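Local structure of INSIG protein homolog (Mycobacterium vanbaalenii PYR-1, 4XU6) at residues S25-T29 with G30-Y34; S45-W48 with F49-V53; A141-L145 with G146-Y150; F169-G172 with V173-L177; L181-A184 with R185-Q188. The protein binds diacylglycerol as a membrane-embedded homotrimer of the Insig family, whose members in animals sense sterols. All blocks are in the same frame, centred on the assembly; numbering follows the deposited sequence.

Contact 1: residues S25-T29 with G30-Y34; sequences SHVVT and GTTVY
One face of the His26 imidazole is covered by the methyl of Thr31, a CH-pi contact with CG2 3.8 Å from the ring centroid and displaced toward the rim. Tyr90 stacks edge-to-face with the imidazole, and NE2 is hydrogen-bonded to Thr93 OG1, which probably fixes the rotation of His26, a diacylglycerol-binding residue that here touches the bound tridecanoic acid. Thr31 can lay its methyl there because CG2 stands opposite its backbone N, while its hydroxyl turns to Thr29. That OG1 donates to Thr29 OG1 at 2.9 Å, and Thr29 OG1 in turn donates to Ser25 O, so the two hydroxyls form a short chain of hydrogen bonds ending on Ser25 O. Gly30, with phi 82°, forms a Schellman motif. Its N bonds to Val27 O at 3.0 Å, and the bond from Thr31 N to His26 O is weak. Water 1 donates to both Val27 O and Thr32 O, bridging helix end and strand. Val27 CG2 packs on Tyr34 CE2 at 3.8 Å. The helix 5-29 thus turns through about a right angle into strand 32-34, which pairs antiparallel with 148-150, while helix 76-96 backs His26 and Thr31.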
# COMPACT_ATOMS: atom_id res chain seq x y z
N SER A 25 0.85 3.33 -18.73
CA SER A 25 1.89 3.43 -17.71
C SER A 25 3.11 2.56 -18.06
O SER A 25 4.25 3.02 -17.94
CB SER A 25 1.33 3.05 -16.33
OG SER A 25 0.33 3.97 -15.94
N HIS A 26 2.87 1.32 -18.49
CA HIS A 26 3.97 0.46 -18.93
C HIS A 26 4.73 1.02 -20.13
O HIS A 26 5.96 0.99 -20.17
CB HIS A 26 3.45 -0.95 -19.25
CG HIS A 26 3.32 -1.83 -18.05
ND1 HIS A 26 2.76 -3.09 -18.10
CD2 HIS A 26 3.70 -1.64 -16.76
CE1 HIS A 26 2.79 -3.63 -16.89
NE2 HIS A 26 3.36 -2.77 -16.06
N VAL A 27 3.99 1.53 -21.11
CA VAL A 27 4.64 2.06 -22.32
C VAL A 27 5.48 3.31 -22.01
O VAL A 27 6.65 3.38 -22.41
CB VAL A 27 3.63 2.34 -23.44
CG1 VAL A 27 4.28 3.14 -24.59
CG2 VAL A 27 3.05 1.02 -23.97
N VAL A 28 4.90 4.26 -21.28
CA VAL A 28 5.57 5.53 -21.02
C VAL A 28 6.78 5.38 -20.10
O VAL A 28 7.71 6.19 -20.14
CB VAL A 28 4.59 6.62 -20.48
CG1 VAL A 28 4.22 6.34 -19.02
CG2 VAL A 28 5.21 8.00 -20.63
N THR A 29 6.80 4.34 -19.28
CA THR A 29 7.95 4.11 -18.41
C THR A 29 8.97 3.19 -19.07
O THR A 29 10.05 2.98 -18.53
CB THR A 29 7.56 3.45 -17.07
OG1 THR A 29 6.86 2.23 -17.34
CG2 THR A 29 6.68 4.37 -16.24
N GLY A 30 8.62 2.62 -20.22
CA GLY A 30 9.52 1.70 -20.90
C GLY A 30 9.49 0.28 -20.37
O GLY A 30 10.39 -0.52 -20.65
N THR A 31 8.47 -0.05 -19.59
CA THR A 31 8.31 -1.41 -19.09
C THR A 31 8.07 -2.34 -20.28
O THR A 31 8.59 -3.46 -20.32
CB THR A 31 7.10 -1.53 -18.12
OG1 THR A 31 7.28 -0.63 -17.01
CG2 THR A 31 6.95 -2.97 -17.59
N THR A 32 7.26 -1.88 -21.23
CA THR A 32 7.01 -2.62 -22.46
C THR A 32 7.17 -1.69 -23.64
O THR A 32 7.16 -0.46 -23.49
CB THR A 32 5.57 -3.20 -22.51
OG1 THR A 32 4.61 -2.14 -22.38
CG2 THR A 32 5.35 -4.24 -21.40
N VAL A 33 7.32 -2.28 -24.83
CA VAL A 33 7.39 -1.54 -26.09
C VAL A 33 6.61 -2.32 -27.13
O VAL A 33 6.83 -3.52 -27.27
CB VAL A 33 8.85 -1.46 -26.62
CG1 VAL A 33 8.90 -0.70 -27.96
CG2 VAL A 33 9.77 -0.81 -25.61
N TYR A 34 5.71 -1.66 -27.86
CA TYR A 34 4.99 -2.35 -28.93
C TYR A 34 5.75 -2.34 -30.26
O TYR A 34 6.48 -1.39 -30.56
CB TYR A 34 3.60 -1.75 -29.13
CG TYR A 34 2.60 -2.16 -28.07
CD1 TYR A 34 1.99 -3.41 -28.11
CD2 TYR A 34 2.25 -1.30 -27.04
CE1 TYR A 34 1.07 -3.80 -27.15
CE2 TYR A 34 1.32 -1.68 -26.06
CZ TYR A 34 0.74 -2.93 -26.13
OH TYR A 34 -0.18 -3.34 -25.19
O HOH W 1 7.91 2.01 -24.26

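Contact 2: residues S45-W48 with F49-V53. With BOG (octyl beta-D-glucopyranoside), chain C; TDA (N-tridecanoic acid), chain E.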
# COMPACT_ATOMS: atom_id res chain seq x y z
N SER A 45 -2.03 1.96 -26.70
CA SER A 45 -2.26 0.53 -26.89
C SER A 45 -2.86 0.20 -28.25
O SER A 45 -3.71 0.94 -28.74
CB SER A 45 -3.24 0.00 -25.83
OG SER A 45 -2.81 0.31 -24.52
N PRO A 46 -2.46 -0.94 -28.83
CA PRO A 46 -3.18 -1.48 -29.99
C PRO A 46 -4.64 -1.64 -29.62
O PRO A 46 -4.93 -2.03 -28.47
CB PRO A 46 -2.55 -2.87 -30.18
CG PRO A 46 -1.21 -2.81 -29.52
CD PRO A 46 -1.40 -1.85 -28.36
N PHE A 47 -5.54 -1.37 -30.55
CA PHE A 47 -6.96 -1.33 -30.23
C PHE A 47 -7.47 -2.64 -29.62
O PHE A 47 -8.43 -2.63 -28.86
CB PHE A 47 -7.81 -0.97 -31.45
CG PHE A 47 -8.06 -2.13 -32.37
CD1 PHE A 47 -7.10 -2.52 -33.29
CD2 PHE A 47 -9.25 -2.85 -32.28
CE1 PHE A 47 -7.32 -3.60 -34.13
CE2 PHE A 47 -9.48 -3.94 -33.11
CZ PHE A 47 -8.52 -4.31 -34.03
N TRP A 48 -6.83 -3.76 -29.97
CA TRP A 48 -7.28 -5.06 -29.47
C TRP A 48 -6.92 -5.31 -28.01
O TRP A 48 -7.48 -6.20 -27.38
CB TRP A 48 -6.76 -6.22 -30.35
CG TRP A 48 -5.28 -6.21 -30.63
CD1 TRP A 48 -4.67 -5.84 -31.80
CD2 TRP A 48 -4.23 -6.60 -29.74
NE1 TRP A 48 -3.31 -5.98 -31.68
CE2 TRP A 48 -3.01 -6.44 -30.43
CE3 TRP A 48 -4.20 -7.07 -28.41
CZ2 TRP A 48 -1.78 -6.73 -29.84
CZ3 TRP A 48 -2.97 -7.35 -27.84
CH2 TRP A 48 -1.78 -7.18 -28.55
N PHE A 49 -5.97 -4.55 -27.48
CA PHE A 49 -5.56 -4.73 -26.09
C PHE A 49 -6.69 -4.48 -25.08
O PHE A 49 -7.02 -5.37 -24.28
CB PHE A 49 -4.28 -3.92 -25.75
CG PHE A 49 -3.88 -4.03 -24.31
CD1 PHE A 49 -3.25 -5.17 -23.84
CD2 PHE A 49 -4.18 -3.01 -23.41
CE1 PHE A 49 -2.90 -5.31 -22.50
CE2 PHE A 49 -3.84 -3.14 -22.06
CZ PHE A 49 -3.19 -4.28 -21.61
N PRO A 50 -7.32 -3.28 -25.12
CA PRO A 50 -8.42 -3.09 -24.17
C PRO A 50 -9.59 -4.03 -24.44
O PRO A 50 -10.36 -4.33 -23.53
CB PRO A 50 -8.84 -1.63 -24.39
CG PRO A 50 -8.36 -1.29 -25.79
CD PRO A 50 -7.08 -2.06 -25.93
N ILE A 51 -9.74 -4.50 -25.68
CA ILE A 51 -10.79 -5.46 -25.98
C ILE A 51 -10.48 -6.81 -25.32
O ILE A 51 -11.37 -7.43 -24.73
CB ILE A 51 -11.01 -5.66 -27.50
CG1 ILE A 51 -11.40 -4.33 -28.16
CG2 ILE A 51 -12.09 -6.71 -27.75
CD1 ILE A 51 -11.52 -4.42 -29.68
N LEU A 52 -9.23 -7.26 -25.40
CA LEU A 52 -8.84 -8.51 -24.73
C LEU A 52 -9.05 -8.44 -23.22
O LEU A 52 -9.65 -9.34 -22.64
CB LEU A 52 -7.39 -8.88 -25.02
CG LEU A 52 -7.02 -9.54 -26.35
CD1 LEU A 52 -5.57 -9.98 -26.32
CD2 LEU A 52 -7.94 -10.72 -26.63
N VAL A 53 -8.54 -7.39 -22.58
CA VAL A 53 -8.66 -7.30 -21.12
C VAL A 53 -10.12 -7.08 -20.69
O VAL A 53 -10.58 -7.64 -19.69
CB VAL A 53 -7.76 -6.18 -20.54
CG1 VAL A 53 -7.93 -6.10 -19.00
CG2 VAL A 53 -6.29 -6.42 -20.92
C1 BOG C . -3.91 -8.17 -35.80
O1 BOG C . -5.25 -7.71 -35.65
C2 BOG C . -3.37 -7.79 -37.17
O2 BOG C . -4.21 -8.34 -38.19
C3 BOG C . -1.96 -8.32 -37.30
O3 BOG C . -1.42 -8.01 -38.59
C4 BOG C . -1.11 -7.68 -36.22
O4 BOG C . 0.23 -8.18 -36.29
C5 BOG C . -1.70 -8.00 -34.85
O5 BOG C . -3.08 -7.64 -34.76
C6 BOG C . -0.91 -7.32 -33.73
O6 BOG C . -1.30 -5.94 -33.63
C1' BOG C . -5.98 -8.51 -34.73
C2' BOG C . -7.36 -7.88 -34.55
C3' BOG C . -8.33 -8.90 -33.97
C4' BOG C . -9.65 -8.25 -33.58
C5' BOG C . -10.12 -8.80 -32.24
C6' BOG C . -8.99 -8.69 -31.22
C7' BOG C . -9.26 -9.47 -29.94
C8' BOG C . -10.73 -9.46 -29.58
O21 TDA E . 1.27 -6.14 -18.50
O22 TDA E . 0.79 -6.37 -20.77
C21 TDA E . 0.36 -6.38 -19.61
C22 TDA E . -1.11 -6.58 -19.37
C23 TDA E . -1.40 -6.88 -17.89
C24 TDA E . -2.90 -6.92 -17.62
C25 TDA E . -3.19 -7.34 -16.18
C26 TDA E . -4.69 -7.35 -15.87
C27 TDA E . -5.19 -5.92 -15.87
C28 TDA E . -6.67 -5.83 -15.54
C29 TDA E . -7.14 -4.39 -15.71
C30 TDA E . -8.60 -4.32 -15.32
C31 TDA E . -8.75 -4.57 -13.83
C32 TDA E . -10.19 -4.32 -13.38
C33 TDA E . -10.50 -5.09 -12.10
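Trp48 and Leu52 are joined by the first-turn backbone bond of helix 48-64, Leu52 N to Trp48 O at 2.8 Å, just after Phe49 N has bonded to Pro46 O at 2.9 Å; together they make a strand-to-helix junction at the start of a transmembrane segment. Another polar bond leaves the protein: Trp48 NE1 donates to O6 of the octyl glucoside (2.8 Å, 162° at the hydrogen), the sugar hydroxyl lying in the plane of the indole at its edge. Ser45 OG, close to the Phe49 ring, is hydrogen-bonded to Asp23. Pro50 has no N-H to give, and its CD instead lies against the carbonyl oxygens of Pro46 and Phe47, as suits a proline in the first turn of a helix. Trp48 CG sits between its own backbone N and carbonyl carbon (chi1 50°), which brings the CE3 side of the indole against Phe49 N. Leu52 CD1 then rests against Trp48 CE3 at 3.8 Å, and Pro46 CB lies over one indole face, toward its rim. Phe47 meets Ile51, CD2 to CD1, at 3.8 Å. The glucoside's octyl chain continues along this apolar surface past Phe47, Ile51 and Leu52. The Phe49 side chain leaves in another direction, with Val53 CG2 over one ring face, and lines the pockets of two tridecanoic acids, one of which also touches Leu52. At the ring edge, in plane, Phe49 CZ meets C22 of the other at 3.8 Å.

Contact 3: residues A141-L145 with G146-Y150. With TDA (N-tridecanoic acid), chain E.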
# COMPACT_ATOMS: atom_id res chain seq x y z
N ALA A 141 3.17 -15.86 -25.78
CA ALA A 141 2.95 -16.14 -27.20
C ALA A 141 3.06 -14.87 -28.05
O ALA A 141 3.67 -14.89 -29.12
CB ALA A 141 1.60 -16.80 -27.42
N LEU A 142 2.45 -13.78 -27.58
CA LEU A 142 2.49 -12.51 -28.30
C LEU A 142 3.91 -11.97 -28.42
O LEU A 142 4.31 -11.43 -29.45
CB LEU A 142 1.55 -11.48 -27.65
CG LEU A 142 0.06 -11.69 -27.87
CD1 LEU A 142 -0.76 -10.79 -26.97
CD2 LEU A 142 -0.34 -11.45 -29.32
N VAL A 143 4.69 -12.11 -27.34
CA VAL A 143 6.08 -11.69 -27.36
C VAL A 143 6.93 -12.55 -28.31
O VAL A 143 7.76 -12.02 -29.05
CB VAL A 143 6.68 -11.70 -25.93
CG1 VAL A 143 8.19 -11.59 -25.98
CG2 VAL A 143 6.08 -10.55 -25.10
N GLN A 144 6.71 -13.86 -28.31
CA GLN A 144 7.45 -14.72 -29.24
C GLN A 144 7.09 -14.39 -30.69
O GLN A 144 7.91 -14.55 -31.60
CB GLN A 144 7.22 -16.21 -28.94
CG GLN A 144 8.05 -17.16 -29.82
CD GLN A 144 9.56 -16.90 -29.73
OE1 GLN A 144 10.08 -16.52 -28.68
NE2 GLN A 144 10.26 -17.11 -30.84
N LEU A 145 5.87 -13.90 -30.90
CA LEU A 145 5.42 -13.48 -32.23
C LEU A 145 5.96 -12.10 -32.63
O LEU A 145 5.77 -11.66 -33.76
CB LEU A 145 3.90 -13.48 -32.33
CG LEU A 145 3.20 -14.84 -32.38
CD1 LEU A 145 1.69 -14.68 -32.23
CD2 LEU A 145 3.54 -15.58 -33.67
N GLY A 146 6.62 -11.41 -31.69
CA GLY A 146 7.23 -10.13 -31.98
C GLY A 146 6.26 -8.95 -31.92
O GLY A 146 6.57 -7.85 -32.38
N VAL A 147 5.10 -9.18 -31.32
CA VAL A 147 4.05 -8.16 -31.25
C VAL A 147 4.45 -7.01 -30.31
O VAL A 147 4.21 -5.83 -30.61
CB VAL A 147 2.71 -8.77 -30.81
CG1 VAL A 147 1.67 -7.70 -30.56
CG2 VAL A 147 2.21 -9.76 -31.86
N PHE A 148 5.04 -7.36 -29.17
CA PHE A 148 5.62 -6.39 -28.26
C PHE A 148 6.73 -7.06 -27.48
O PHE A 148 6.95 -8.26 -27.62
CB PHE A 148 4.55 -5.77 -27.33
CG PHE A 148 4.01 -6.72 -26.26
CD1 PHE A 148 3.08 -7.70 -26.59
CD2 PHE A 148 4.40 -6.58 -24.93
CE1 PHE A 148 2.57 -8.55 -25.61
CE2 PHE A 148 3.89 -7.43 -23.94
CZ PHE A 148 2.98 -8.42 -24.28
N ALA A 149 7.46 -6.30 -26.67
CA ALA A 149 8.49 -6.89 -25.84
C ALA A 149 8.53 -6.22 -24.48
O ALA A 149 8.11 -5.07 -24.34
CB ALA A 149 9.86 -6.79 -26.52
N TYR A 150 9.05 -6.93 -23.48
CA TYR A 150 9.31 -6.32 -22.18
C TYR A 150 10.71 -5.73 -22.13
O TYR A 150 11.59 -6.13 -22.91
CB TYR A 150 9.10 -7.34 -21.04
CG TYR A 150 7.66 -7.47 -20.62
CD1 TYR A 150 6.77 -8.26 -21.34
CD2 TYR A 150 7.17 -6.78 -19.51
CE1 TYR A 150 5.44 -8.35 -20.98
CE2 TYR A 150 5.85 -6.87 -19.13
CZ TYR A 150 4.98 -7.66 -19.87
OH TYR A 150 3.65 -7.75 -19.50
O21 TDA E . 1.27 -6.14 -18.50
O22 TDA E . 0.79 -6.37 -20.77
C21 TDA E . 0.36 -6.38 -19.61
C22 TDA E . -1.11 -6.58 -19.37
C23 TDA E . -1.40 -6.88 -17.89
C24 TDA E . -2.90 -6.92 -17.62
C25 TDA E . -3.19 -7.34 -16.18
C26 TDA E . -4.69 -7.35 -15.87
C27 TDA E . -5.19 -5.92 -15.87
C28 TDA E . -6.67 -5.83 -15.54
C29 TDA E . -7.14 -4.39 -15.71
C30 TDA E . -8.60 -4.32 -15.32
C31 TDA E . -8.75 -4.57 -13.83
C32 TDA E . -10.19 -4.32 -13.38
C33 TDA E . -10.50 -5.09 -12.10
O HOH W 2 8.92 -9.66 -28.78
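Phe148 has its CG between the backbone N and the carbonyl carbon (chi1 71°), which swings the ring back over the helix end, where CG2 of Val143, set opposite the Val143 carbonyl carbon, meets it. This methyl stands over one face of the ring, 4.0 Å from the centroid and shifted toward the rim, in a CH-pi contact; the two side chains cross at about a right angle. Leu142 touches the same ring with its CB, 3.7 Å from Phe148 CE1, and sends CD2 to Val147 CG2. The backbone beneath is a Schellman motif closing helix 122-144. Gly146 has positive phi; its N donates to Val143 O at 2.9 Å, and Val147 N reaches back to Leu142 O at 3.0 Å. Val143 CA also makes a CA-H...O contact with Phe148 O, and water 2 donates to Val143 O and Phe148 O, tying helix end to strand 148-150. The strand carries Tyr150 onward to the ligand: its OH is hydrogen-bonded to the tridecanoic acid, 3.0 Å from O21, and to Glu139 OE1. Apolar packing at the helix end thus gives way to a polar group at Tyr150, where carboxyl head, phenol and Glu139 cluster. Tyr150 binds diacylglycerol, and the cluster suggests that it meets the polar part of that lipid.

Contact 4: residues F169-G172 with V173-L177; sequences FAFG and VVAAL. With TDA (N-tridecanoic acid), chain E.
Phe169 and Val173, one helical turn apart, meet with the valine methyl over a ring face: CG2 is 4.0 Å from the centroid of the Phe169 ring, displaced toward the rim, and its nearest ring atom is CE2 at 3.7 Å. Phe169 reaches this position because its CG stands opposite the backbone N (chi1 175°), which lays the ring along the helix surface, while CG2 of Val173 is the branch beside its own backbone N. Phe171 has a similar first torsion but leaves the helix on a different side. There one face of its ring carries the alkyl chain of the tridecanoic acid, C28 lying 3.4 Å above the plane toward the rim and in contact with CD1. C26 and C31 of the chain pass beside the ring, nearest CD2 and CD1 respectively. Val174 extends the same wall, its CG1 3.8 Å from the terminal carbon C33. Ala175 CB lies obliquely to the Phe171 ring, 4.4 Å from CE1. The backbone is an uninterrupted alpha-helix, with four successive i to i+4 bonds from Val173 N to Phe169 O through Ala176 N to Gly172 O. Helix 164-184 is packed on several sides: the lipid tail lies against Phe171 and Val174, Phe169 meets Ala125 and Ala132 of helix 122-144, Ala170 and Val173 meet Ala112 and Trp116 of helix 101-119, and Phe171 reaches Thr57 and Leu60 of helix 48-64.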
# COMPACT_ATOMS: atom_id res chain seq x y z
N PHE A 169 -3.47 -12.65 -11.10
CA PHE A 169 -4.21 -13.31 -10.03
C PHE A 169 -5.14 -12.32 -9.31
O PHE A 169 -6.32 -12.59 -9.13
CB PHE A 169 -3.26 -13.96 -9.01
CG PHE A 169 -3.98 -14.54 -7.81
CD1 PHE A 169 -4.53 -15.82 -7.87
CD2 PHE A 169 -4.13 -13.79 -6.65
CE1 PHE A 169 -5.21 -16.35 -6.77
CE2 PHE A 169 -4.80 -14.31 -5.55
CZ PHE A 169 -5.35 -15.59 -5.61
N ALA A 170 -4.61 -11.16 -8.93
CA ALA A 170 -5.40 -10.13 -8.27
C ALA A 170 -6.53 -9.65 -9.18
O ALA A 170 -7.64 -9.43 -8.72
CB ALA A 170 -4.51 -8.94 -7.84
N PHE A 171 -6.23 -9.47 -10.46
CA PHE A 171 -7.25 -9.14 -11.46
C PHE A 171 -8.41 -10.16 -11.44
O PHE A 171 -9.58 -9.79 -11.35
CB PHE A 171 -6.58 -9.03 -12.84
CG PHE A 171 -7.54 -9.02 -14.01
CD1 PHE A 171 -8.64 -8.16 -14.04
CD2 PHE A 171 -7.31 -9.85 -15.10
CE1 PHE A 171 -9.52 -8.16 -15.13
CE2 PHE A 171 -8.18 -9.85 -16.20
CZ PHE A 171 -9.27 -9.00 -16.23
N GLY A 172 -8.08 -11.45 -11.50
CA GLY A 172 -9.12 -12.48 -11.46
C GLY A 172 -9.96 -12.47 -10.19
O GLY A 172 -11.19 -12.62 -10.24
N VAL A 173 -9.32 -12.30 -9.04
CA VAL A 173 -10.05 -12.18 -7.78
C VAL A 173 -11.07 -11.04 -7.82
O VAL A 173 -12.23 -11.19 -7.39
CB VAL A 173 -9.09 -11.97 -6.60
CG1 VAL A 173 -9.86 -11.62 -5.32
CG2 VAL A 173 -8.22 -13.20 -6.39
N VAL A 174 -10.64 -9.89 -8.33
CA VAL A 174 -11.52 -8.73 -8.35
C VAL A 174 -12.61 -8.85 -9.43
O VAL A 174 -13.74 -8.44 -9.21
CB VAL A 174 -10.70 -7.41 -8.46
CG1 VAL A 174 -11.61 -6.22 -8.69
CG2 VAL A 174 -9.86 -7.23 -7.19
N ALA A 175 -12.28 -9.43 -10.58
CA ALA A 175 -13.27 -9.65 -11.64
C ALA A 175 -14.38 -10.57 -11.13
O ALA A 175 -15.56 -10.36 -11.42
CB ALA A 175 -12.61 -10.25 -12.89
N ALA A 176 -13.98 -11.59 -10.38
CA ALA A 176 -14.93 -12.53 -9.78
C ALA A 176 -15.85 -11.78 -8.83
O ALA A 176 -17.06 -12.00 -8.82
CB ALA A 176 -14.18 -13.63 -9.02
N LEU A 177 -15.27 -10.89 -8.02
CA LEU A 177 -16.05 -10.09 -7.09
C LEU A 177 -17.03 -9.18 -7.84
O LEU A 177 -18.16 -8.96 -7.38
CB LEU A 177 -15.12 -9.26 -6.20
CG LEU A 177 -15.73 -8.26 -5.22
CD1 LEU A 177 -16.19 -8.99 -4.01
CD2 LEU A 177 -14.68 -7.22 -4.84
O21 TDA E . 1.27 -6.14 -18.50
O22 TDA E . 0.79 -6.37 -20.77
C21 TDA E . 0.36 -6.38 -19.61
C22 TDA E . -1.11 -6.58 -19.37
C23 TDA E . -1.40 -6.88 -17.89
C24 TDA E . -2.90 -6.92 -17.62
C25 TDA E . -3.19 -7.34 -16.18
C26 TDA E . -4.69 -7.35 -15.87
C27 TDA E . -5.19 -5.92 -15.87
C28 TDA E . -6.67 -5.83 -15.54
C29 TDA E . -7.14 -4.39 -15.71
C30 TDA E . -8.60 -4.32 -15.32
C31 TDA E . -8.75 -4.57 -13.83
C32 TDA E . -10.19 -4.32 -13.38
C33 TDA E . -10.50 -5.09 -12.10

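Contact 5: residues L181-A184 with R185-Q188. With BOG (octyl beta-D-glucopyranoside), chain B.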
# COMPACT_ATOMS: atom_id res chain seq x y z
N LEU A 181 -21.05 -8.94 -7.47
CA LEU A 181 -21.73 -7.67 -7.26
C LEU A 181 -22.82 -7.41 -8.29
O LEU A 181 -23.88 -6.89 -7.95
CB LEU A 181 -20.74 -6.50 -7.29
CG LEU A 181 -21.38 -5.12 -7.11
CD1 LEU A 181 -22.14 -5.04 -5.80
CD2 LEU A 181 -20.35 -4.02 -7.19
N ALA A 182 -22.56 -7.75 -9.55
CA ALA A 182 -23.54 -7.49 -10.61
C ALA A 182 -24.88 -8.16 -10.29
O ALA A 182 -25.95 -7.57 -10.49
CB ALA A 182 -23.01 -7.97 -11.96
N VAL A 183 -24.81 -9.38 -9.78
CA VAL A 183 -26.03 -10.11 -9.41
C VAL A 183 -26.64 -9.55 -8.12
O VAL A 183 -27.84 -9.30 -8.05
CB VAL A 183 -25.78 -11.62 -9.25
CG1 VAL A 183 -27.03 -12.33 -8.68
CG2 VAL A 183 -25.36 -12.21 -10.59
N ALA A 184 -25.81 -9.35 -7.10
CA ALA A 184 -26.27 -8.87 -5.80
C ALA A 184 -26.98 -7.51 -5.85
O ALA A 184 -27.92 -7.27 -5.09
CB ALA A 184 -25.10 -8.82 -4.80
N ARG A 185 -26.54 -6.62 -6.74
CA ARG A 185 -27.09 -5.27 -6.80
C ARG A 185 -28.40 -5.16 -7.59
O ARG A 185 -28.97 -4.08 -7.68
CB ARG A 185 -26.07 -4.29 -7.40
CG ARG A 185 -25.79 -4.53 -8.88
CD ARG A 185 -24.95 -3.40 -9.48
NE ARG A 185 -25.66 -2.13 -9.49
CZ ARG A 185 -26.61 -1.81 -10.37
NH1 ARG A 185 -26.98 -2.67 -11.31
NH2 ARG A 185 -27.21 -0.63 -10.30
N ARG A 186 -28.86 -6.27 -8.16
CA ARG A 186 -30.14 -6.27 -8.87
C ARG A 186 -31.27 -5.91 -7.91
O ARG A 186 -31.13 -6.10 -6.71
CB ARG A 186 -30.39 -7.63 -9.53
CG ARG A 186 -29.44 -7.91 -10.68
CD ARG A 186 -29.58 -9.33 -11.21
NE ARG A 186 -28.61 -9.59 -12.26
CZ ARG A 186 -28.38 -10.79 -12.79
NH1 ARG A 186 -29.08 -11.84 -12.38
NH2 ARG A 186 -27.46 -10.94 -13.73
N PRO A 187 -32.38 -5.37 -8.44
CA PRO A 187 -33.51 -4.97 -7.58
C PRO A 187 -33.96 -6.10 -6.66
O PRO A 187 -34.03 -7.26 -7.08
CB PRO A 187 -34.61 -4.63 -8.59
CG PRO A 187 -33.87 -4.18 -9.82
CD PRO A 187 -32.64 -5.06 -9.86
N GLN A 188 -34.24 -5.76 -5.41
CA GLN A 188 -34.69 -6.73 -4.43
C GLN A 188 -36.08 -6.36 -3.95
O GLN A 188 -36.55 -5.25 -4.19
CB GLN A 188 -33.73 -6.79 -3.24
CG GLN A 188 -32.26 -7.02 -3.59
CD GLN A 188 -31.99 -8.43 -4.10
OE1 GLN A 188 -32.41 -9.42 -3.49
NE2 GLN A 188 -31.28 -8.53 -5.22
C1 BOG B . -28.62 -3.44 -14.42
O1 BOG B . -27.24 -3.79 -14.49
C2 BOG B . -29.41 -4.56 -13.73
O2 BOG B . -29.26 -5.78 -14.46
C3 BOG B . -30.88 -4.19 -13.64
O3 BOG B . -31.57 -5.17 -12.85
C4 BOG B . -31.02 -2.83 -12.97
O4 BOG B . -32.40 -2.43 -13.02
C5 BOG B . -30.14 -1.78 -13.65
O5 BOG B . -28.78 -2.22 -13.70
C6 BOG B . -30.20 -0.43 -12.93
O6 BOG B . -29.71 -0.55 -11.59
C1' BOG B . -26.38 -2.73 -14.93
C2' BOG B . -24.95 -3.12 -14.55
C3' BOG B . -24.15 -1.99 -13.92
C4' BOG B . -23.61 -2.41 -12.56
C5' BOG B . -22.31 -3.21 -12.65
C6' BOG B . -21.28 -2.57 -11.71
C7' BOG B . -20.07 -3.48 -11.49
C8' BOG B . -20.47 -4.74 -10.76
O HOH W 3 -26.43 -5.41 -11.86
O HOH W 4 -29.91 -10.63 -6.80
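Arg185 curls back against the last turn of helix 164-184, its CG 3.2 Å from Leu181 O and close to Ala182 O. Its CG lies between the backbone N and the carbonyl carbon (chi1 69°), and a bend at chi3 (-66°) turns the guanidinium toward the octyl glucoside. Two bonds grip the sugar: NH1 of Arg185 donates to O5 at 3.0 Å, and NH2 of Arg185 to O6 at 2.8 Å. The detergent's C4' lies over one guanidinium face, and water 3, in the guanidinium plane, accepts from NH1 and reaches Ala182 O. The alkyl tail then runs back along the helix until C8' touches Leu181 CD2.

Arg186 behaves differently. Extended from CG to NE, it crosses Val183 at a slant, with Val183 CG2 over one guanidinium face toward the rim, 4.0 Å from Arg186 CZ. NH2 continues to Arg2 O and to a salt bridge with Glu7, tying this helix end to helix 5-29; Glu7 also bonds the glucoside.

Gln188 bends at chi2 so that NE2 can donate to Arg186 O at 2.9 Å, folding the side chain back on the loop where a crystal neighbour also touches it; water 4 links NE2 to Val183 O. The backbone bond from Arg185 N to Leu181 O (2.9 Å) is followed by an i to i+3 bond, Arg186 N to Val183 O, at 3.2 Å. This is the C-terminal end of a transmembrane helix, past its membrane-spanning part; the arginines probably suit the helix dipole, and the bound glucoside is consistent with a place near the membrane surface.

How the contacts relate
Contact 4 is core, in the middle of helix 164-184, and is built from apolar packing and backbone bonds; contact 5, at the end of that helix, is partly buried at the periphery and relies on arginines, waters and a sugar. Contacts 1 and 3, also partly buried, are alike: each closes a helix with a Schellman motif and a water bridge, and their strands pair antiparallel through Val33 O and Ala149 N. Contact 2 is buried and opens a helix; Pro46 packs on Tyr34 of contact 1 and Trp48 on Val147 of contact 3. Contacts 1 to 4 all touch one tridecanoic acid: its head at 1 and 3, the chain from C22 onward at 2, its middle and end at 4.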